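Local structure of listeriolysin O (Listeria monocytogenes, 4CDB) at residues A[76-81]-A[261-266]; A[306-311]-A[316-321]; A[97-102]-A[347-352]; A[194-199]-A[208-213]; A[178-181]-A[186-189]. The protein binds cholesterol-containing host membranes, changes shape and assembles into an oligomeric pore that lyses the cell. All blocks are in the same frame, centred on the assembly; numbering follows the deposited sequence.

Contact 1: residues A[76-81]-A[261-266]; sequences DIQVVN and GRQVYL. With NA (sodium ion), chain N.
Gln78 and Tyr265 meet at a sodium ion rather than at each other. The metal bonds come first. Gln78 OE1 lies 2.9 Å from the sodium ion, and Tyr265 OH lies 2.5 Å from it. Water 3 lies 2.6 Å from the same sodium ion. Phe183 O, from the end of helix 176-183, supplies another ligand. The ion sits at the edge of the tyrosine ring, in the ring plane. The Gln78 amide stands almost upright to that ring, with 89° between the planes. A bend at its second torsion (chi2 -57°) brings the amide round to the ion.

Hydrogen bonds through water form the second layer. Water 1 takes protons from Val79 N at 3.1 Å and from Gln263 NE2 at 3.2 Å, and lies 2.7 Å from Gln78 OE1. Water 2 spans the gap between Val79 O and Tyr265 OH.

Lys214 NZ hydrogen-bonds to both Gln78 OE1 and Gln263 OE1 and so links the two glutamines beside the site. The chemistry is polar and indirect: the short strand 77-78 and strand 262-270 are joined here through an ion, waters and a lysine, which between them give the oxygens of Gln78, Gln263 and Tyr265 their partners.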
# COMPACT_ATOMS: atom_id res chain seq x y z
N ASP A 76 -12.97 10.04 -3.70
CA ASP A 76 -12.26 10.86 -2.71
C ASP A 76 -10.96 11.41 -3.28
O ASP A 76 -10.04 10.66 -3.60
CB ASP A 76 -11.95 10.04 -1.46
CG ASP A 76 -13.20 9.54 -0.77
OD1 ASP A 76 -14.15 10.33 -0.60
OD2 ASP A 76 -13.24 8.35 -0.40
N ILE A 77 -10.88 12.74 -3.40
CA ILE A 77 -9.67 13.38 -3.89
C ILE A 77 -8.70 13.57 -2.73
O ILE A 77 -9.08 14.05 -1.67
CB ILE A 77 -9.97 14.77 -4.50
CG1 ILE A 77 -11.26 14.73 -5.32
CG2 ILE A 77 -8.78 15.25 -5.33
CD1 ILE A 77 -11.22 13.80 -6.51
N GLN A 78 -7.44 13.20 -2.96
CA GLN A 78 -6.40 13.33 -1.94
C GLN A 78 -5.89 14.77 -1.85
O GLN A 78 -6.02 15.55 -2.80
CB GLN A 78 -5.24 12.38 -2.24
CG GLN A 78 -5.64 10.91 -2.22
CD GLN A 78 -6.26 10.51 -0.90
OE1 GLN A 78 -5.64 10.63 0.15
NE2 GLN A 78 -7.51 10.04 -0.94
N VAL A 79 -5.32 15.12 -0.70
CA VAL A 79 -4.82 16.47 -0.48
C VAL A 79 -3.30 16.48 -0.28
O VAL A 79 -2.78 15.74 0.55
CB VAL A 79 -5.47 17.12 0.76
CG1 VAL A 79 -4.87 18.49 1.02
CG2 VAL A 79 -6.98 17.23 0.58
N VAL A 80 -2.60 17.31 -1.04
CA VAL A 80 -1.18 17.53 -0.80
C VAL A 80 -1.05 18.47 0.40
O VAL A 80 -1.46 19.63 0.33
CB VAL A 80 -0.47 18.13 -2.03
CG1 VAL A 80 0.99 18.42 -1.71
CG2 VAL A 80 -0.59 17.18 -3.21
N ASN A 81 -0.48 17.96 1.49
CA ASN A 81 -0.48 18.67 2.77
C ASN A 81 0.07 20.09 2.73
O ASN A 81 -0.45 20.98 3.41
CB ASN A 81 0.25 17.85 3.83
CG ASN A 81 0.38 18.59 5.15
OD1 ASN A 81 1.45 19.10 5.48
ND2 ASN A 81 -0.71 18.65 5.90
N GLY A 261 -9.05 16.13 9.61
CA GLY A 261 -8.51 15.23 10.61
C GLY A 261 -7.01 15.01 10.56
O GLY A 261 -6.24 15.92 10.24
N ARG A 262 -6.61 13.79 10.86
CA ARG A 262 -5.20 13.44 11.00
C ARG A 262 -4.88 12.29 10.05
O ARG A 262 -5.65 11.34 9.93
CB ARG A 262 -4.93 13.02 12.45
CG ARG A 262 -3.52 12.54 12.75
CD ARG A 262 -3.40 12.19 14.22
NE ARG A 262 -2.05 11.74 14.58
CZ ARG A 262 -1.68 10.46 14.63
NH1 ARG A 262 -2.56 9.51 14.35
NH2 ARG A 262 -0.44 10.14 14.97
N GLN A 263 -3.75 12.39 9.35
CA GLN A 263 -3.36 11.34 8.42
C GLN A 263 -1.94 10.85 8.65
O GLN A 263 -1.02 11.64 8.82
CB GLN A 263 -3.51 11.82 6.97
CG GLN A 263 -3.24 10.73 5.93
CD GLN A 263 -3.56 11.16 4.52
OE1 GLN A 263 -3.79 10.33 3.64
NE2 GLN A 263 -3.55 12.47 4.28
N VAL A 264 -1.78 9.53 8.67
CA VAL A 264 -0.48 8.91 8.84
C VAL A 264 -0.13 8.07 7.62
O VAL A 264 -0.86 7.15 7.26
CB VAL A 264 -0.45 8.00 10.08
CG1 VAL A 264 0.92 7.38 10.26
CG2 VAL A 264 -0.85 8.78 11.32
N TYR A 265 0.97 8.41 6.96
CA TYR A 265 1.49 7.59 5.87
C TYR A 265 2.61 6.70 6.39
O TYR A 265 3.47 7.16 7.14
CB TYR A 265 2.00 8.47 4.72
CG TYR A 265 0.92 9.08 3.87
CD1 TYR A 265 0.32 8.37 2.84
CD2 TYR A 265 0.50 10.39 4.08
CE1 TYR A 265 -0.67 8.93 2.05
CE2 TYR A 265 -0.49 10.96 3.30
CZ TYR A 265 -1.07 10.23 2.29
OH TYR A 265 -2.05 10.81 1.52
N LEU A 266 2.59 5.43 6.00
CA LEU A 266 3.57 4.47 6.50
C LEU A 266 4.35 3.80 5.38
O LEU A 266 3.80 3.49 4.32
CB LEU A 266 2.88 3.40 7.35
CG LEU A 266 2.27 3.85 8.67
CD1 LEU A 266 1.57 2.69 9.36
CD2 LEU A 266 3.34 4.44 9.57
NA NA N . -3.00 9.43 -0.35
O HOH W 1 -4.74 12.85 1.31
O HOH W 2 -1.45 13.55 1.23
O HOH W 3 -4.88 7.88 0.48

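Contact 2: residues A[306-311]-A[316-321]; sequences KAVIYG and DEVQII. With NA (sodium ion), chain T.
Ala307 and Ile321 form a hydrogen-bonded pair in the antiparallel hairpin of strands 303-310 and 319-324. Ala307 N gives its proton to Ile321 O at 2.7 Å, and Ile321 N returns one to Ala307 O at 2.9 Å. Ile309 and Gln319 repeat the pattern two residues on. Ile309 N bonds to Gln319 O at 2.8 Å, and Gln319 N to Ile309 O at 3.2 Å. That last bond meets a lone pair of the carbonyl. Val308 and Ile320 are the non-hydrogen-bonded pair between them.

Ile309 O has a second partner. Water 4 donates to it at 2.8 Å and to Glu317 O at 2.7 Å. The water thus bridges the strands where direct pairing stops. Lys306 NZ is satisfied outside the hairpin, by Ser193 O.

Tyr310 lies alongside Val318, pointing the same way, with Tyr310 CE1 3.7 Å from Val318 CG1. The other methyl, CG2, is at the ring edge. With CG beside the backbone N (chi1 -54°), the ring carries its OH to a sodium ion 2.5 Å away. Ile309, Gln319 and Ile321 gather on the opposite face, where the CD1 methyls of the two isoleucines touch.

In this family the short strand after the hairpin turn masks an edge that is thought to be uncovered during oligomerisation, and 319-324 fits that place. Strand 262-270 flanks 303-310 on its other side. Helix 187-194 packs on the face of Val308, Tyr310 and Ile320, while Ile331 touches Ile309 and Ile321.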
# COMPACT_ATOMS: atom_id res chain seq x y z
N LYS A 306 8.76 3.72 8.52
CA LYS A 306 8.92 5.17 8.44
C LYS A 306 7.55 5.83 8.36
O LYS A 306 6.70 5.43 7.55
CB LYS A 306 9.79 5.56 7.25
CG LYS A 306 10.20 7.02 7.24
CD LYS A 306 11.22 7.29 6.15
CE LYS A 306 11.85 8.67 6.31
NZ LYS A 306 12.79 8.98 5.20
N ALA A 307 7.32 6.84 9.19
CA ALA A 307 6.00 7.44 9.30
C ALA A 307 6.01 8.93 9.02
O ALA A 307 6.84 9.67 9.55
CB ALA A 307 5.41 7.17 10.68
N VAL A 308 5.08 9.37 8.17
CA VAL A 308 4.85 10.78 7.92
C VAL A 308 3.46 11.14 8.44
O VAL A 308 2.46 10.55 8.01
CB VAL A 308 4.95 11.12 6.43
CG1 VAL A 308 4.72 12.61 6.20
CG2 VAL A 308 6.30 10.70 5.88
N ILE A 309 3.39 12.09 9.36
CA ILE A 309 2.14 12.41 10.04
C ILE A 309 1.68 13.85 9.77
O ILE A 309 2.43 14.80 10.01
CB ILE A 309 2.27 12.21 11.56
CG1 ILE A 309 2.92 10.85 11.86
CG2 ILE A 309 0.92 12.33 12.25
CD1 ILE A 309 3.17 10.61 13.34
N TYR A 310 0.45 14.00 9.28
CA TYR A 310 -0.14 15.32 9.06
C TYR A 310 -1.35 15.52 9.97
O TYR A 310 -2.12 14.59 10.20
CB TYR A 310 -0.57 15.49 7.61
CG TYR A 310 0.51 15.22 6.58
CD1 TYR A 310 1.70 15.94 6.59
CD2 TYR A 310 0.33 14.27 5.59
CE1 TYR A 310 2.68 15.71 5.65
CE2 TYR A 310 1.31 14.02 4.65
CZ TYR A 310 2.48 14.74 4.68
OH TYR A 310 3.46 14.50 3.75
N GLY A 311 -1.52 16.74 10.47
CA GLY A 311 -2.67 17.08 11.30
C GLY A 311 -2.71 16.37 12.63
O GLY A 311 -3.78 16.21 13.23
N ASP A 316 0.16 23.27 12.06
CA ASP A 316 0.36 22.52 10.83
C ASP A 316 1.71 21.82 10.87
O ASP A 316 2.44 21.79 9.88
CB ASP A 316 0.27 23.45 9.62
CG ASP A 316 -0.99 24.29 9.62
OD1 ASP A 316 -2.02 23.81 10.14
OD2 ASP A 316 -0.96 25.43 9.11
N GLU A 317 2.03 21.25 12.02
CA GLU A 317 3.30 20.57 12.24
C GLU A 317 3.34 19.22 11.53
O GLU A 317 2.37 18.46 11.56
CB GLU A 317 3.54 20.39 13.74
CG GLU A 317 4.93 19.91 14.10
CD GLU A 317 5.10 19.70 15.60
OE1 GLU A 317 4.57 18.70 16.13
OE2 GLU A 317 5.75 20.55 16.25
N VAL A 318 4.46 18.92 10.88
CA VAL A 318 4.65 17.64 10.20
C VAL A 318 5.64 16.78 10.97
O VAL A 318 6.78 17.18 11.18
CB VAL A 318 5.16 17.84 8.77
CG1 VAL A 318 5.37 16.49 8.09
CG2 VAL A 318 4.19 18.69 7.98
N GLN A 319 5.19 15.60 11.39
CA GLN A 319 6.06 14.69 12.13
C GLN A 319 6.58 13.55 11.26
O GLN A 319 5.82 12.92 10.52
CB GLN A 319 5.34 14.11 13.35
CG GLN A 319 5.60 14.86 14.65
CD GLN A 319 5.48 13.98 15.87
OE1 GLN A 319 6.48 13.69 16.54
NE2 GLN A 319 4.26 13.54 16.18
N ILE A 320 7.88 13.29 11.36
CA ILE A 320 8.49 12.16 10.67
C ILE A 320 9.19 11.23 11.67
O ILE A 320 10.02 11.67 12.46
CB ILE A 320 9.49 12.62 9.59
CG1 ILE A 320 8.77 13.47 8.54
CG2 ILE A 320 10.16 11.42 8.93
CD1 ILE A 320 9.65 13.88 7.38
N ILE A 321 8.83 9.95 11.64
CA ILE A 321 9.34 8.99 12.61
C ILE A 321 9.91 7.75 11.93
O ILE A 321 9.27 7.15 11.06
CB ILE A 321 8.24 8.55 13.60
CG1 ILE A 321 7.67 9.77 14.34
CG2 ILE A 321 8.78 7.53 14.59
CD1 ILE A 321 6.52 9.43 15.26
NA NA T . 5.44 16.06 3.60
O HOH W 4 1.36 16.06 12.31
O HOH W 5 7.24 15.14 1.41

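Contact 3: residues A[97-102]-A[347-352]; sequences SELVEN and IAYTTN
Leu99 lays its CD1 methyl against the hydroxyl end of Tyr349, with Leu99 CD1 3.6 Å from Tyr349 OH. The methyl lies at the edge of the ring, near its plane, and not over a face. Its approach to the ring carbon is looser, Leu99 CD1 to Tyr349 CE2 being 4.4 Å. The second branch of the leucine serves another residue: Leu99 CD2 is 4.2 Å from Thr351 OG1. One forked side chain therefore spans two alternate residues of the strand.

The leucine and the tyrosine run past each other in opposing directions. Leu99 extends from the helix with CG trans to the backbone N (chi1 178°), which carries both methyls to the strand. The helix stops just beyond. Asn102, with positive phi, is the C-prime residue of a Schellman motif, and its N makes a weak bond of 3.1 Å to Leu99 O. Its side-chain OD1 accepts from Ala186 N.

Strand 345-353 is held elsewhere. It pairs with strand 252-260, and Tyr349 is bonded through its backbone to Ile77. The contact itself is buried van der Waals packing, methyl groups against hydroxyl oxygens. It sets helix 97-100 against strand 345-353 by packing alone, with neither charge nor metal between them.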
# COMPACT_ATOMS: atom_id res chain seq x y z
N SER A 97 -7.03 17.70 -15.74
CA SER A 97 -5.87 16.93 -15.31
C SER A 97 -5.21 17.50 -14.05
O SER A 97 -4.57 16.77 -13.29
CB SER A 97 -4.85 16.83 -16.44
OG SER A 97 -4.47 18.11 -16.89
N GLU A 98 -5.36 18.80 -13.83
CA GLU A 98 -4.77 19.45 -12.67
C GLU A 98 -5.47 19.04 -11.38
O GLU A 98 -4.86 19.03 -10.31
CB GLU A 98 -4.79 20.97 -12.82
CG GLU A 98 -3.87 21.50 -13.91
CD GLU A 98 -2.41 21.28 -13.60
OE1 GLU A 98 -1.90 20.17 -13.86
OE2 GLU A 98 -1.75 22.22 -13.09
N LEU A 99 -6.75 18.69 -11.48
CA LEU A 99 -7.48 18.15 -10.34
C LEU A 99 -6.99 16.74 -10.05
O LEU A 99 -6.91 16.33 -8.89
CB LEU A 99 -8.99 18.13 -10.62
CG LEU A 99 -9.88 17.54 -9.53
CD1 LEU A 99 -9.63 18.24 -8.21
CD2 LEU A 99 -11.34 17.66 -9.91
N VAL A 100 -6.66 16.00 -11.10
CA VAL A 100 -6.11 14.66 -10.96
C VAL A 100 -4.71 14.73 -10.34
O VAL A 100 -4.32 13.88 -9.54
CB VAL A 100 -6.06 13.92 -12.31
CG1 VAL A 100 -5.44 12.54 -12.16
CG2 VAL A 100 -7.45 13.82 -12.91
N GLU A 101 -3.97 15.78 -10.70
CA GLU A 101 -2.64 16.00 -10.16
C GLU A 101 -2.68 16.53 -8.72
O GLU A 101 -1.64 16.88 -8.16
CB GLU A 101 -1.85 16.98 -11.03
CG GLU A 101 -0.73 16.34 -11.84
CD GLU A 101 -1.15 15.98 -13.25
OE1 GLU A 101 -1.85 14.96 -13.42
OE2 GLU A 101 -0.78 16.73 -14.18
N ASN A 102 -3.88 16.60 -8.14
CA ASN A 102 -4.07 17.09 -6.78
C ASN A 102 -3.57 18.52 -6.58
O ASN A 102 -3.08 18.87 -5.50
CB ASN A 102 -3.44 16.15 -5.75
CG ASN A 102 -4.13 14.81 -5.69
OD1 ASN A 102 -3.48 13.77 -5.52
ND2 ASN A 102 -5.45 14.81 -5.85
N ILE A 347 -7.73 16.55 4.61
CA ILE A 347 -6.98 15.37 4.19
C ILE A 347 -7.64 14.65 3.02
O ILE A 347 -7.02 13.80 2.38
CB ILE A 347 -6.75 14.39 5.35
CG1 ILE A 347 -8.08 14.06 6.05
CG2 ILE A 347 -5.76 14.96 6.35
CD1 ILE A 347 -7.92 13.16 7.26
N ALA A 348 -8.89 15.00 2.74
CA ALA A 348 -9.62 14.43 1.61
C ALA A 348 -10.83 15.30 1.29
O ALA A 348 -11.35 16.00 2.16
CB ALA A 348 -10.07 13.02 1.93
N TYR A 349 -11.28 15.24 0.04
CA TYR A 349 -12.47 15.98 -0.36
C TYR A 349 -13.16 15.38 -1.59
O TYR A 349 -12.54 14.65 -2.36
CB TYR A 349 -12.16 17.46 -0.58
CG TYR A 349 -11.20 17.76 -1.73
CD1 TYR A 349 -9.83 17.68 -1.55
CD2 TYR A 349 -11.68 18.15 -2.97
CE1 TYR A 349 -8.95 17.97 -2.58
CE2 TYR A 349 -10.81 18.43 -4.02
CZ TYR A 349 -9.45 18.34 -3.81
OH TYR A 349 -8.58 18.63 -4.84
N THR A 350 -14.44 15.69 -1.74
CA THR A 350 -15.21 15.22 -2.89
C THR A 350 -15.59 16.41 -3.76
O THR A 350 -15.73 17.53 -3.27
CB THR A 350 -16.48 14.49 -2.45
OG1 THR A 350 -17.39 15.42 -1.85
CG2 THR A 350 -16.15 13.39 -1.45
N THR A 351 -15.77 16.17 -5.06
CA THR A 351 -16.14 17.23 -5.98
C THR A 351 -17.39 16.87 -6.78
O THR A 351 -17.59 15.71 -7.16
CB THR A 351 -15.00 17.56 -6.96
OG1 THR A 351 -14.50 16.35 -7.53
CG2 THR A 351 -13.87 18.27 -6.23
N ASN A 352 -18.23 17.86 -7.04
CA ASN A 352 -19.42 17.69 -7.87
C ASN A 352 -19.36 18.60 -9.08
O ASN A 352 -18.96 19.76 -8.96
CB ASN A 352 -20.69 17.99 -7.08
CG ASN A 352 -20.97 16.97 -5.99
OD1 ASN A 352 -20.12 16.14 -5.66
ND2 ASN A 352 -22.17 17.03 -5.42

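Contact 4: residues A[194-199]-A[208-213]; sequences LNVNFG and EEVISF. With NA (sodium ion), chain Q.
Val196 and Glu208 bring the backbones closest, with their CA atoms 7.5 Å apart. Segment 194-199 is a link between two helices. Asn195 leaves the first helix with positive phi. Asn197 is the centre of an inverse gamma turn and also the N-cap of helix 198-202, where its OD1 takes the proton of Ala200 N. Segment 208-213 is part of strand 207-222, paired with strands 165-172 and 262-270.

One hydrogen bond joins the two. Asn197 N donates to Glu208 OE1 at 2.9 Å with an N-H...O angle of 143°. It comes from the syn side, 25° out of the carboxylate plane. Glu208 reaches it with CG opposite the carbonyl carbon (chi1 -61°) and the chain extended beyond. The same oxygen is pressed by a methyl, Val196 CG1 lying only 3.2 Å from Glu208 OE1.

Residues 196-205 are expected to become a transmembrane beta strand in the pore. Here, in the soluble form, they are loop and short helix folded over the sheet. The bond ties this stretch to strand 207-222 in the soluble form.

The other methyl of the valine packs on a second valine: Val196 CG2 lies 3.8 Å from Val210 CG2. Val196 CG1 also sits 3.5 Å above the plane of the Phe198 ring, off toward its rim. Lys267 NZ makes a long, weak ion pair with Glu208 OE2. Glu209 points to the other side of the strand. Its OE1 and OE2 both bind a sodium ion, at 2.6 Å and 2.8 Å. Asp282 binds the same ion.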
# COMPACT_ATOMS: atom_id res chain seq x y z
N LEU A 194 9.12 9.48 2.43
CA LEU A 194 9.16 8.03 2.57
C LEU A 194 10.30 7.40 1.77
O LEU A 194 11.00 6.51 2.27
CB LEU A 194 7.83 7.40 2.15
CG LEU A 194 6.63 7.68 3.04
CD1 LEU A 194 5.42 6.89 2.56
CD2 LEU A 194 6.95 7.35 4.49
N ASN A 195 10.46 7.85 0.53
CA ASN A 195 11.50 7.33 -0.37
C ASN A 195 11.41 5.82 -0.56
O ASN A 195 12.30 5.08 -0.14
CB ASN A 195 12.90 7.73 0.11
CG ASN A 195 13.08 9.23 0.21
OD1 ASN A 195 13.40 9.77 1.27
ND2 ASN A 195 12.88 9.93 -0.91
N VAL A 196 10.34 5.36 -1.20
CA VAL A 196 10.17 3.94 -1.49
C VAL A 196 11.25 3.45 -2.45
O VAL A 196 11.43 4.02 -3.53
CB VAL A 196 8.78 3.64 -2.08
CG1 VAL A 196 8.65 2.17 -2.42
CG2 VAL A 196 7.68 4.07 -1.10
N ASN A 197 11.96 2.40 -2.06
CA ASN A 197 13.07 1.88 -2.86
C ASN A 197 12.59 0.92 -3.94
O ASN A 197 12.69 -0.30 -3.79
CB ASN A 197 14.09 1.19 -1.95
CG ASN A 197 15.45 1.05 -2.59
OD1 ASN A 197 15.57 0.90 -3.81
ND2 ASN A 197 16.50 1.11 -1.77
N PHE A 198 12.08 1.47 -5.04
CA PHE A 198 11.56 0.66 -6.14
C PHE A 198 12.64 -0.17 -6.83
O PHE A 198 12.36 -1.25 -7.36
CB PHE A 198 10.85 1.55 -7.16
CG PHE A 198 9.66 2.29 -6.61
CD1 PHE A 198 8.52 1.60 -6.22
CD2 PHE A 198 9.67 3.67 -6.50
CE1 PHE A 198 7.42 2.28 -5.72
CE2 PHE A 198 8.57 4.35 -6.00
CZ PHE A 198 7.45 3.65 -5.61
N GLY A 199 13.87 0.33 -6.82
CA GLY A 199 14.98 -0.37 -7.42
C GLY A 199 15.31 -1.67 -6.72
O GLY A 199 15.45 -2.72 -7.35
N GLU A 208 8.57 -3.92 0.40
CA GLU A 208 8.04 -2.74 1.06
C GLU A 208 6.53 -2.60 0.90
O GLU A 208 5.97 -2.96 -0.14
CB GLU A 208 8.74 -1.47 0.55
CG GLU A 208 10.24 -1.45 0.82
CD GLU A 208 10.86 -0.08 0.63
OE1 GLU A 208 10.52 0.60 -0.36
OE2 GLU A 208 11.70 0.31 1.46
N GLU A 209 5.88 -2.08 1.94
CA GLU A 209 4.45 -1.80 1.88
C GLU A 209 4.19 -0.34 2.22
O GLU A 209 4.83 0.23 3.10
CB GLU A 209 3.68 -2.71 2.85
CG GLU A 209 2.17 -2.62 2.70
CD GLU A 209 1.43 -3.38 3.78
OE1 GLU A 209 1.98 -3.52 4.90
OE2 GLU A 209 0.29 -3.83 3.52
N VAL A 210 3.24 0.26 1.51
CA VAL A 210 2.84 1.64 1.77
C VAL A 210 1.43 1.68 2.35
O VAL A 210 0.51 1.06 1.81
CB VAL A 210 2.92 2.50 0.49
CG1 VAL A 210 2.37 3.89 0.75
CG2 VAL A 210 4.35 2.58 0.01
N ILE A 211 1.28 2.40 3.45
CA ILE A 211 -0.00 2.47 4.15
C ILE A 211 -0.49 3.91 4.29
O ILE A 211 0.29 4.80 4.64
CB ILE A 211 0.10 1.83 5.56
CG1 ILE A 211 0.53 0.37 5.45
CG2 ILE A 211 -1.21 1.95 6.31
CD1 ILE A 211 0.69 -0.31 6.79
N SER A 212 -1.77 4.13 4.01
CA SER A 212 -2.40 5.42 4.24
C SER A 212 -3.44 5.27 5.35
O SER A 212 -4.42 4.55 5.20
CB SER A 212 -3.06 5.94 2.96
OG SER A 212 -3.57 7.24 3.13
N PHE A 213 -3.22 5.96 6.47
CA PHE A 213 -4.10 5.84 7.63
C PHE A 213 -4.77 7.18 7.95
O PHE A 213 -4.13 8.09 8.49
CB PHE A 213 -3.32 5.31 8.83
CG PHE A 213 -4.17 5.03 10.04
CD1 PHE A 213 -5.06 3.96 10.05
CD2 PHE A 213 -4.07 5.82 11.18
CE1 PHE A 213 -5.84 3.70 11.17
CE2 PHE A 213 -4.85 5.56 12.30
CZ PHE A 213 -5.73 4.50 12.29
NA NA Q . -0.16 -4.08 6.29

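Contact 5: residues A[178-181]-A[186-189]; sequences QLIA and AFKA. With NA (sodium ion), chain K; NA (sodium ion), chain H.
Leu179 covers one face of the Phe187 ring. Its CB sits 3.9 Å from the ring centroid and 12° off the normal, a CH-pi contact placed over the centre. The leucine continues across the ring, so that Leu179 CD1 lies 3.5 Å from Phe187 CZ. Ile180 approaches obliquely, with its CG1 4.4 Å from Phe187 CD2. Val196 and Val210 also touch the ring. Phe187 swings its ring away from its own backbone N (chi1 169°), and this turns the ring toward helix 176-183.

A second apolar touch lies beside this one. Ile180 CD1 meets the methylene chain of Lys188, 3.8 Å from Lys188 CG. The lysine amine reaches on toward Glu176 in a long, weak ion pair.

Sodium ions lie beside helix 176-183. Ile180 O binds one at 2.9 Å, together with Asn364 and waters 6 and 7. Another lies by the side chain of Gln178, near Glu171 and Tyr368.

The motif is a pair of short successive helices, 176-183 and 187-194, packed through an aromatic side chain. Residues 176-189 are expected to become a transmembrane strand, so this helical packing is that of the soluble toxin.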
# COMPACT_ATOMS: atom_id res chain seq x y z
N GLN A 178 1.98 2.72 -9.94
CA GLN A 178 1.05 1.82 -9.26
C GLN A 178 0.47 2.49 -8.03
O GLN A 178 -0.74 2.46 -7.80
CB GLN A 178 1.76 0.53 -8.86
CG GLN A 178 0.92 -0.38 -7.98
CD GLN A 178 1.75 -1.08 -6.91
OE1 GLN A 178 2.92 -0.75 -6.71
NE2 GLN A 178 1.14 -2.04 -6.23
N LEU A 179 1.34 3.09 -7.23
CA LEU A 179 0.92 3.72 -5.98
C LEU A 179 0.17 5.03 -6.21
O LEU A 179 -0.66 5.43 -5.40
CB LEU A 179 2.13 3.93 -5.06
CG LEU A 179 2.78 2.62 -4.60
CD1 LEU A 179 4.00 2.89 -3.74
CD2 LEU A 179 1.77 1.76 -3.85
N ILE A 180 0.46 5.69 -7.33
CA ILE A 180 -0.27 6.89 -7.72
C ILE A 180 -1.72 6.54 -8.04
O ILE A 180 -2.65 7.27 -7.69
CB ILE A 180 0.40 7.61 -8.91
CG1 ILE A 180 1.68 8.30 -8.44
CG2 ILE A 180 -0.53 8.65 -9.51
CD1 ILE A 180 2.44 9.02 -9.55
N ALA A 181 -1.92 5.39 -8.69
CA ALA A 181 -3.27 4.93 -9.01
C ALA A 181 -4.06 4.58 -7.76
O ALA A 181 -5.29 4.60 -7.76
CB ALA A 181 -3.20 3.73 -9.95
N ALA A 186 -0.94 12.77 -5.05
CA ALA A 186 -0.40 13.28 -3.79
C ALA A 186 0.67 12.37 -3.18
O ALA A 186 1.43 12.80 -2.32
CB ALA A 186 -1.53 13.52 -2.79
N PHE A 187 0.72 11.12 -3.64
CA PHE A 187 1.74 10.19 -3.17
C PHE A 187 3.16 10.68 -3.45
O PHE A 187 4.07 10.43 -2.66
CB PHE A 187 1.54 8.79 -3.76
CG PHE A 187 2.69 7.86 -3.51
CD1 PHE A 187 2.87 7.26 -2.27
CD2 PHE A 187 3.61 7.59 -4.51
CE1 PHE A 187 3.94 6.41 -2.03
CE2 PHE A 187 4.68 6.75 -4.28
CZ PHE A 187 4.85 6.16 -3.04
N LYS A 188 3.34 11.38 -4.57
CA LYS A 188 4.66 11.88 -4.96
C LYS A 188 5.23 12.84 -3.92
O LYS A 188 6.42 12.80 -3.62
CB LYS A 188 4.61 12.56 -6.33
CG LYS A 188 4.00 11.70 -7.44
CD LYS A 188 3.95 12.43 -8.78
CE LYS A 188 5.22 12.21 -9.58
NZ LYS A 188 4.97 12.26 -11.05
N ALA A 189 4.37 13.69 -3.37
CA ALA A 189 4.78 14.61 -2.31
C ALA A 189 5.17 13.83 -1.06
O ALA A 189 6.18 14.12 -0.42
CB ALA A 189 3.66 15.59 -2.00
NA NA K . -1.51 -3.24 -6.48
NA NA H . -4.67 8.90 -9.06
O HOH W 6 -7.32 8.85 -7.70
O HOH W 7 -5.06 11.61 -8.23

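Contacts 1 to 4 reach the same large antiparallel sheet. Contacts 1 and 2 share the neighbouring strands 262-270 and 303-310, with centres about 11 Å apart. Contacts 1 and 3 meet where strands 77-78 and 345-353 pair, and their segments alternate along the chain. Contact 4 uses strand 207-222, the next neighbour of 262-270. Contact 5 lies on the helices over the sheet, about 10 Å from contact 4 between centres, and precedes it in the chain. Contacts 2 and 3, and 3 and 4, have centres about 22 Å apart. Contact 5 lies within a stretch expected to insert into the membrane, and contact 4 ties the next one to the sheet. Contacts 1 to 3 join the sheet's own strands, its hairpin and a flanking helix.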